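Local atomic coordinates of uncharacterized protein (Bordetella bronchiseptica, PDB entry 4XG0), a protein that is probably a kinase of the DUF1537 family, phosphorylating acid sugars in catabolic pathways with a sugar-binding and a nucleotide-binding domain. Residues V96-K109 with A121-D133. Numbering follows the deposited sequence.
Sequences VERLRAAGVQRLYK and AEIDAARLAWGED
Val96 packs on Ala126 and Ala129 and, with Leu107, on Trp130 in a buried helix-helix and helix-strand contact within a beta-alpha-beta crossover of the parallel sheet of the sugar-binding domain: strand 106-110, helix 119-130, strand 135-139. Helices 85-101 and 119-130 lie side by side on one face of the sheet, the axes of their short segments coming within 9.3 Å at 25°, and strand 106-110 runs beneath, antiparallel to the second helix. Val96 CG1 rests 3.6 Å from Ala129 CB, while Val96 CG2 turns to Ala126 CB. With Trp130 CG anti to the backbone N (chi1 -177°), the indole reaches back over Leu107, whose CB sits 3.7 Å from the six-membered ring centroid, almost on the normal, a CH-pi contact; Val104 CG1 meets Trp130 CH2, and Trp130 NE1 is hydrogen-bonded to Gln232 O. At the far end Lys109 NZ forms a 2.8 Å salt bridge with Glu122 OE1 on its anti side, while Glu122 OE2 is hydrogen-bonded to Ser80 OG. Arg100 reaches the C-terminal end of helix 119-130, where NH1 donates to Trp130 O at 3.0 Å, in the guanidinium plane but well above the carbonyl plane; Ala129 O, close to NH1 but not hydrogen-bonded to it, lies over one guanidinium face and accepts from a water that also donates to Glu97 OE2.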
ATOM      1  N   VAL A  96       2.851 -13.993 -18.986  1.00 34.53           N
ATOM      2  CA  VAL A  96       1.617 -13.890 -18.208  1.00 32.58           C
ATOM      3  C   VAL A  96       1.018 -15.284 -17.958  1.00 43.62           C
ATOM      4  O   VAL A  96       0.577 -15.595 -16.843  1.00 34.67           O
ATOM      5  CB  VAL A  96       0.637 -12.878 -18.850  1.00 32.13           C
ATOM      6  CG1 VAL A  96      -0.709 -12.897 -18.160  1.00 32.17           C
ATOM      7  CG2 VAL A  96       1.245 -11.495 -18.793  1.00 30.67           C
ATOM      8  N   GLU A  97       1.038 -16.150 -18.969  1.00 44.13           N
ATOM      9  CA  GLU A  97       0.602 -17.530 -18.764  1.00 44.71           C
ATOM     10  C   GLU A  97       1.420 -18.257 -17.687  1.00 42.24           C
ATOM     11  O   GLU A  97       0.869 -18.909 -16.791  1.00 41.26           O
ATOM     12  CB  GLU A  97       0.672 -18.324 -20.074  1.00 54.54           C
ATOM     13  CG  GLU A  97       0.850 -19.834 -19.877  1.00 69.91           C
ATOM     14  CD  GLU A  97      -0.148 -20.432 -18.889  1.00 66.43           C
ATOM     15  OE1 GLU A  97       0.099 -21.569 -18.413  1.00 62.87           O
ATOM     16  OE2 GLU A  97      -1.170 -19.760 -18.597  1.00 54.94           O
ATOM     17  N   ARG A  98       2.740 -18.157 -17.773  1.00 45.12           N
ATOM     18  CA  ARG A  98       3.597 -18.809 -16.781  1.00 39.74           C
ATOM     19  C   ARG A  98       3.283 -18.344 -15.348  1.00 40.93           C
ATOM     20  O   ARG A  98       3.232 -19.162 -14.424  1.00 41.56           O
ATOM     21  CB  ARG A  98       5.074 -18.562 -17.081  1.00 44.35           C
ATOM     22  CG  ARG A  98       5.594 -19.117 -18.395  1.00 52.80           C
ATOM     23  CD  ARG A  98       7.111 -19.244 -18.343  1.00 64.83           C
ATOM     24  NE  ARG A  98       7.752 -19.038 -19.642  1.00 74.25           N
ATOM     25  CZ  ARG A  98       8.171 -20.005 -20.458  1.00 81.55           C
ATOM     26  NH1 ARG A  98       8.746 -19.681 -21.608  1.00 85.86           N
ATOM     27  NH2 ARG A  98       8.028 -21.291 -20.141  1.00 87.11           N
ATOM     28  N   LEU A  99       3.091 -17.039 -15.170  1.00 35.94           N
ATOM     29  CA  LEU A  99       2.827 -16.474 -13.839  1.00 33.96           C
ATOM     30  C   LEU A  99       1.479 -16.972 -13.306  1.00 35.94           C
ATOM     31  O   LEU A  99       1.360 -17.341 -12.151  1.00 35.77           O
ATOM     32  CB  LEU A  99       2.853 -14.944 -13.886  1.00 32.06           C
ATOM     33  CG  LEU A  99       4.226 -14.363 -14.199  1.00 31.94           C
ATOM     34  CD1 LEU A  99       4.127 -12.915 -14.546  1.00 36.86           C
ATOM     35  CD2 LEU A  99       5.176 -14.526 -12.959  1.00 33.72           C
ATOM     36  N   ARG A 100       0.461 -16.999 -14.155  1.00 34.68           N
ATOM     37  CA  ARG A 100      -0.832 -17.456 -13.690  1.00 38.97           C
ATOM     38  C   ARG A 100      -0.760 -18.945 -13.366  1.00 43.70           C
ATOM     39  O   ARG A 100      -1.176 -19.381 -12.289  1.00 44.18           O
ATOM     40  CB  ARG A 100      -1.920 -17.167 -14.727  1.00 44.74           C
ATOM     41  CG  ARG A 100      -3.283 -16.909 -14.094  1.00 51.44           C
ATOM     42  CD  ARG A 100      -4.382 -16.830 -15.122  1.00 57.53           C
ATOM     43  NE  ARG A 100      -4.347 -17.954 -16.052  1.00 65.68           N
ATOM     44  CZ  ARG A 100      -5.141 -18.065 -17.105  1.00 66.61           C
ATOM     45  NH1 ARG A 100      -6.036 -17.109 -17.350  1.00 59.41           N
ATOM     46  NH2 ARG A 100      -5.023 -19.125 -17.895  1.00 74.04           N
ATOM     47  N   ALA A 101      -0.216 -19.724 -14.296  1.00 45.41           N
ATOM     48  CA  ALA A 101      -0.005 -21.140 -14.057  1.00 52.68           C
ATOM     49  C   ALA A 101       0.656 -21.343 -12.705  1.00 55.36           C
ATOM     50  O   ALA A 101       0.354 -22.321 -12.016  1.00 57.09           O
ATOM     51  CB  ALA A 101       0.851 -21.735 -15.138  1.00 45.93           C
ATOM     52  N   ALA A 102       1.544 -20.422 -12.325  1.00 55.86           N
ATOM     53  CA  ALA A 102       2.331 -20.559 -11.093  1.00 50.93           C
ATOM     54  C   ALA A 102       1.602 -20.118  -9.824  1.00 48.66           C
ATOM     55  O   ALA A 102       2.186 -20.118  -8.753  1.00 43.77           O
ATOM     56  CB  ALA A 102       3.645 -19.798 -11.206  1.00 47.32           C
ATOM     57  N   GLY A 103       0.334 -19.742  -9.941  1.00 47.90           N
ATOM     58  CA  GLY A 103      -0.448 -19.398  -8.768  1.00 48.36           C
ATOM     59  C   GLY A 103      -0.552 -17.914  -8.438  1.00 35.02           C
ATOM     60  O   GLY A 103      -1.210 -17.558  -7.469  1.00 38.23           O
ATOM     61  N   VAL A 104       0.098 -17.053  -9.223  1.00 33.71           N
ATOM     62  CA  VAL A 104       0.014 -15.615  -9.026  1.00 36.57           C
ATOM     63  C   VAL A 104      -1.426 -15.147  -9.095  1.00 34.23           C
ATOM     64  O   VAL A 104      -2.198 -15.604  -9.942  1.00 31.35           O
ATOM     65  CB  VAL A 104       0.859 -14.864 -10.067  1.00 42.23           C
ATOM     66  CG1 VAL A 104       0.588 -13.404 -10.004  1.00 43.25           C
ATOM     67  CG2 VAL A 104       2.334 -15.132  -9.825  1.00 45.57           C
ATOM     68  N   GLN A 105      -1.805 -14.279  -8.167  1.00 28.10           N
ATOM     69  CA  GLN A 105      -3.185 -13.796  -8.065  1.00 33.19           C
ATOM     70  C   GLN A 105      -3.348 -12.291  -8.280  1.00 29.97           C
ATOM     71  O   GLN A 105      -4.478 -11.798  -8.361  1.00 27.20           O
ATOM     72  CB  GLN A 105      -3.759 -14.126  -6.701  1.00 38.56           C
ATOM     73  CG  GLN A 105      -3.780 -15.591  -6.378  1.00 48.53           C
ATOM     74  CD  GLN A 105      -4.222 -15.821  -4.960  1.00 52.28           C
ATOM     75  OE1 GLN A 105      -5.343 -15.466  -4.583  1.00 59.43           O
ATOM     76  NE2 GLN A 105      -3.335 -16.377  -4.149  1.00 48.48           N
ATOM     77  N   ARG A 106      -2.236 -11.568  -8.325  1.00 29.08           N
ATOM     78  CA  ARG A 106      -2.270 -10.169  -8.750  1.00 29.17           C
ATOM     79  C   ARG A 106      -1.213  -9.954  -9.828  1.00 30.79           C
ATOM     80  O   ARG A 106      -0.093 -10.439  -9.707  1.00 27.26           O
ATOM     81  CB  ARG A 106      -2.023  -9.236  -7.542  1.00 22.13           C
ATOM     82  CG  ARG A 106      -3.130  -9.353  -6.486  1.00 25.56           C
ATOM     83  CD  ARG A 106      -4.467  -8.796  -6.969  1.00 33.57           C
ATOM     84  NE  ARG A 106      -5.464  -8.702  -5.902  1.00 27.18           N
ATOM     85  CZ  ARG A 106      -6.191  -9.717  -5.436  1.00 30.89           C
ATOM     86  NH1 ARG A 106      -6.071 -10.945  -5.939  1.00 32.38           N
ATOM     87  NH2 ARG A 106      -7.073  -9.499  -4.467  1.00 34.80           N
ATOM     88  N   LEU A 107      -1.573  -9.220 -10.870  1.00 24.14           N
ATOM     89  CA  LEU A 107      -0.659  -8.909 -11.963  1.00 22.50           C
ATOM     90  C   LEU A 107      -0.465  -7.402 -12.146  1.00 22.31           C
ATOM     91  O   LEU A 107      -1.455  -6.668 -12.248  1.00 26.10           O
ATOM     92  CB  LEU A 107      -1.220  -9.431 -13.278  1.00 22.82           C
ATOM     93  CG  LEU A 107      -0.307  -9.314 -14.485  1.00 23.63           C
ATOM     94  CD1 LEU A 107       0.843 -10.253 -14.305  1.00 28.00           C
ATOM     95  CD2 LEU A 107      -1.046  -9.630 -15.806  1.00 32.49           C
ATOM     96  N   TYR A 108       0.794  -6.952 -12.225  1.00 23.33           N
ATOM     97  CA  TYR A 108       1.109  -5.551 -12.514  1.00 18.95           C
ATOM     98  C   TYR A 108       1.954  -5.528 -13.779  1.00 22.18           C
ATOM     99  O   TYR A 108       2.997  -6.184 -13.861  1.00 23.48           O
ATOM    100  CB  TYR A 108       1.858  -4.943 -11.329  1.00 19.59           C
ATOM    101  CG  TYR A 108       2.595  -3.613 -11.463  1.00 21.74           C
ATOM    102  CD1 TYR A 108       2.253  -2.632 -12.375  1.00 31.63           C
ATOM    103  CD2 TYR A 108       3.658  -3.354 -10.597  1.00 28.78           C
ATOM    104  CE1 TYR A 108       2.975  -1.403 -12.419  1.00 24.47           C
ATOM    105  CE2 TYR A 108       4.353  -2.181 -10.646  1.00 36.31           C
ATOM    106  CZ  TYR A 108       4.008  -1.210 -11.558  1.00 23.59           C
ATOM    107  OH  TYR A 108       4.747  -0.041 -11.544  1.00 39.35           O
ATOM    108  N   LYS A 109       1.488  -4.804 -14.793  1.00 20.70           N
ATOM    109  CA  LYS A 109       2.279  -4.634 -15.995  1.00 18.68           C
ATOM    110  C   LYS A 109       2.982  -3.277 -15.976  1.00 21.70           C
ATOM    111  O   LYS A 109       2.336  -2.227 -15.919  1.00 20.62           O
ATOM    112  CB  LYS A 109       1.417  -4.719 -17.271  1.00 20.76           C
ATOM    113  CG  LYS A 109       2.245  -4.747 -18.505  1.00 20.97           C
ATOM    114  CD  LYS A 109       1.404  -4.871 -19.787  1.00 30.00           C
ATOM    115  CE  LYS A 109       2.261  -5.233 -21.028  1.00 24.39           C
ATOM    116  NZ  LYS A 109       3.143  -4.126 -21.500  1.00 27.69           N
ATOM    117  N   ALA A 121      -0.363  -3.499 -28.155  1.00 33.87           N
ATOM    118  CA  ALA A 121      -0.220  -4.916 -28.479  1.00 35.96           C
ATOM    119  C   ALA A 121       0.038  -5.714 -27.196  1.00 34.53           C
ATOM    120  O   ALA A 121      -0.567  -6.757 -26.970  1.00 35.65           O
ATOM    121  CB  ALA A 121       0.912  -5.133 -29.504  1.00 37.89           C
ATOM    122  N   GLU A 122       0.901  -5.170 -26.350  1.00 32.20           N
ATOM    123  CA  GLU A 122       1.329  -5.887 -25.123  1.00 30.89           C
ATOM    124  C   GLU A 122       0.195  -5.873 -24.113  1.00 29.62           C
ATOM    125  O   GLU A 122      -0.051  -6.872 -23.443  1.00 32.39           O
ATOM    126  CB  GLU A 122       2.605  -5.285 -24.524  1.00 34.45           C
ATOM    127  CG  GLU A 122       3.867  -5.481 -25.362  1.00 30.86           C
ATOM    128  CD  GLU A 122       5.133  -5.174 -24.570  1.00 37.51           C
ATOM    129  OE1 GLU A 122       5.014  -5.042 -23.335  1.00 29.70           O
ATOM    130  OE2 GLU A 122       6.238  -5.081 -25.157  1.00 33.27           O
ATOM    131  N   ILE A 123      -0.549  -4.770 -24.045  1.00 28.58           N
ATOM    132  CA  ILE A 123      -1.670  -4.683 -23.104  1.00 30.22           C
ATOM    133  C   ILE A 123      -2.785  -5.669 -23.416  1.00 34.44           C
ATOM    134  O   ILE A 123      -3.234  -6.391 -22.540  1.00 29.87           O
ATOM    135  CB  ILE A 123      -2.219  -3.247 -22.999  1.00 26.42           C
ATOM    136  CG1 ILE A 123      -1.226  -2.397 -22.198  1.00 27.50           C
ATOM    137  CG2 ILE A 123      -3.599  -3.250 -22.351  1.00 27.90           C
ATOM    138  CD1 ILE A 123      -1.446  -0.899 -22.370  1.00 23.34           C
ATOM    139  N   ASP A 124      -3.243  -5.720 -24.664  1.00 33.91           N
ATOM    140  CA  ASP A 124      -4.229  -6.719 -25.031  1.00 35.64           C
ATOM    141  C   ASP A 124      -3.773  -8.154 -24.778  1.00 37.39           C
ATOM    142  O   ASP A 124      -4.536  -8.966 -24.281  1.00 36.99           O
ATOM    143  CB  ASP A 124      -4.614  -6.551 -26.502  1.00 37.03           C
ATOM    144  CG  ASP A 124      -5.473  -5.329 -26.729  1.00 46.54           C
ATOM    145  OD1 ASP A 124      -6.112  -4.868 -25.753  1.00 41.22           O
ATOM    146  OD2 ASP A 124      -5.508  -4.841 -27.882  1.00 43.95           O
ATOM    147  N   ALA A 125      -2.530  -8.465 -25.116  1.00 35.97           N
ATOM    148  CA  ALA A 125      -2.023  -9.816 -24.945  1.00 37.43           C
ATOM    149  C   ALA A 125      -1.977 -10.177 -23.462  1.00 35.73           C
ATOM    150  O   ALA A 125      -2.311 -11.283 -23.071  1.00 37.11           O
ATOM    151  CB  ALA A 125      -0.641  -9.949 -25.565  1.00 37.89           C
ATOM    152  N   ALA A 126      -1.600  -9.213 -22.635  1.00 32.71           N
ATOM    153  CA  ALA A 126      -1.472  -9.487 -21.204  1.00 31.84           C
ATOM    154  C   ALA A 126      -2.852  -9.697 -20.588  1.00 31.57           C
ATOM    155  O   ALA A 126      -3.064 -10.621 -19.822  1.00 34.13           O
ATOM    156  CB  ALA A 126      -0.747  -8.348 -20.509  1.00 29.77           C
ATOM    157  N   ARG A 127      -3.797  -8.842 -20.930  1.00 33.71           N
ATOM    158  CA  ARG A 127      -5.105  -8.883 -20.294  1.00 32.06           C
ATOM    159  C   ARG A 127      -5.871 -10.143 -20.663  1.00 39.34           C
ATOM    160  O   ARG A 127      -6.577 -10.738 -19.841  1.00 36.07           O
ATOM    161  CB  ARG A 127      -5.914  -7.670 -20.723  1.00 37.14           C
ATOM    162  CG  ARG A 127      -7.228  -7.600 -20.017  1.00 49.10           C
ATOM    163  CD  ARG A 127      -8.062  -6.477 -20.555  1.00 56.01           C
ATOM    164  NE  ARG A 127      -8.016  -6.438 -22.006  1.00 55.30           N
ATOM    165  CZ  ARG A 127      -8.581  -7.349 -22.785  1.00 65.39           C
ATOM    166  NH1 ARG A 127      -9.210  -8.384 -22.236  1.00 64.87           N
ATOM    167  NH2 ARG A 127      -8.503  -7.233 -24.106  1.00 62.72           N
ATOM    168  N   LEU A 128      -5.750 -10.533 -21.918  1.00 38.38           N
ATOM    169  CA  LEU A 128      -6.432 -11.732 -22.393  1.00 42.99           C
ATOM    170  C   LEU A 128      -5.840 -12.974 -21.722  1.00 44.45           C
ATOM    171  O   LEU A 128      -6.558 -13.911 -21.372  1.00 45.27           O
ATOM    172  CB  LEU A 128      -6.295 -11.845 -23.902  1.00 48.73           C
ATOM    173  CG  LEU A 128      -7.115 -10.839 -24.704  1.00 53.01           C
ATOM    174  CD1 LEU A 128      -6.818 -11.006 -26.187  1.00 61.68           C
ATOM    175  CD2 LEU A 128      -8.598 -11.029 -24.426  1.00 54.99           C
ATOM    176  N   ALA A 129      -4.524 -12.964 -21.537  1.00 42.79           N
ATOM    177  CA  ALA A 129      -3.833 -14.102 -20.954  1.00 40.52           C
ATOM    178  C   ALA A 129      -4.159 -14.212 -19.472  1.00 40.86           C
ATOM    179  O   ALA A 129      -4.111 -15.309 -18.899  1.00 40.55           O
ATOM    180  CB  ALA A 129      -2.336 -13.984 -21.166  1.00 39.76           C
ATOM    181  N   TRP A 130      -4.484 -13.071 -18.855  1.00 36.60           N
ATOM    182  CA  TRP A 130      -4.756 -13.028 -17.414  1.00 46.20           C
ATOM    183  C   TRP A 130      -6.157 -13.556 -17.122  1.00 44.04           C
ATOM    184  O   TRP A 130      -6.341 -14.369 -16.223  1.00 41.11           O
ATOM    185  CB  TRP A 130      -4.571 -11.612 -16.855  1.00 32.05           C
ATOM    186  CG  TRP A 130      -4.775 -11.507 -15.363  1.00 30.76           C
ATOM    187  CD1 TRP A 130      -5.800 -10.884 -14.718  1.00 35.19           C
ATOM    188  CD2 TRP A 130      -3.925 -12.052 -14.331  1.00 29.87           C
ATOM    189  NE1 TRP A 130      -5.643 -11.004 -13.344  1.00 36.57           N
ATOM    190  CE2 TRP A 130      -4.503 -11.718 -13.092  1.00 30.52           C
ATOM    191  CE3 TRP A 130      -2.736 -12.795 -14.342  1.00 33.95           C
ATOM    192  CZ2 TRP A 130      -3.916 -12.078 -11.868  1.00 28.32           C
ATOM    193  CZ3 TRP A 130      -2.164 -13.159 -13.139  1.00 34.36           C
ATOM    194  CH2 TRP A 130      -2.762 -12.815 -11.919  1.00 36.49           C
ATOM    195  N   GLY A 131      -7.147 -13.126 -17.894  1.00 41.08           N
ATOM    196  CA  GLY A 131      -8.483 -13.681 -17.724  1.00 51.54           C
ATOM    197  C   GLY A 131      -9.514 -13.040 -18.626  1.00 49.21           C
ATOM    198  O   GLY A 131      -9.311 -11.938 -19.134  1.00 46.94           O
ATOM    199  N   GLU A 132     -10.636 -13.722 -18.814  1.00 62.06           N
ATOM    200  CA  GLU A 132     -11.674 -13.212 -19.693  1.00 64.54           C
ATOM    201  C   GLU A 132     -12.314 -11.970 -19.089  1.00 58.70           C
ATOM    202  O   GLU A 132     -12.589 -10.997 -19.790  1.00 60.56           O
ATOM    203  CB  GLU A 132     -12.718 -14.295 -19.974  1.00 75.71           C
ATOM    204  CG  GLU A 132     -12.180 -15.417 -20.850  1.00 82.63           C
ATOM    205  CD  GLU A 132     -13.270 -16.304 -21.433  1.00 90.15           C
ATOM    206  OE1 GLU A 132     -14.468 -16.010 -21.232  1.00 90.24           O
ATOM    207  OE2 GLU A 132     -12.921 -17.302 -22.101  1.00 92.28           O
ATOM    208  N   ASP A 133     -12.521 -11.993 -17.778  1.00 55.45           N
ATOM    209  CA  ASP A 133     -13.084 -10.850 -17.071  1.00 55.98           C
ATOM    210  C   ASP A 133     -12.014  -9.830 -16.664  1.00 43.80           C
ATOM    211  O   ASP A 133     -12.295  -8.954 -15.865  1.00 43.06           O
ATOM    212  CB  ASP A 133     -13.819 -11.318 -15.808  1.00 62.82           C
ATOM    213  CG  ASP A 133     -12.867 -11.862 -14.733  1.00 70.34           C
ATOM    214  OD1 ASP A 133     -11.689 -12.152 -15.052  1.00 68.27           O
ATOM    215  OD2 ASP A 133     -13.303 -12.008 -13.568  1.00 70.80           O
TER
HETATM  216  O   HOH W   1      -3.043 -17.899 -19.385  1.00 39.37           O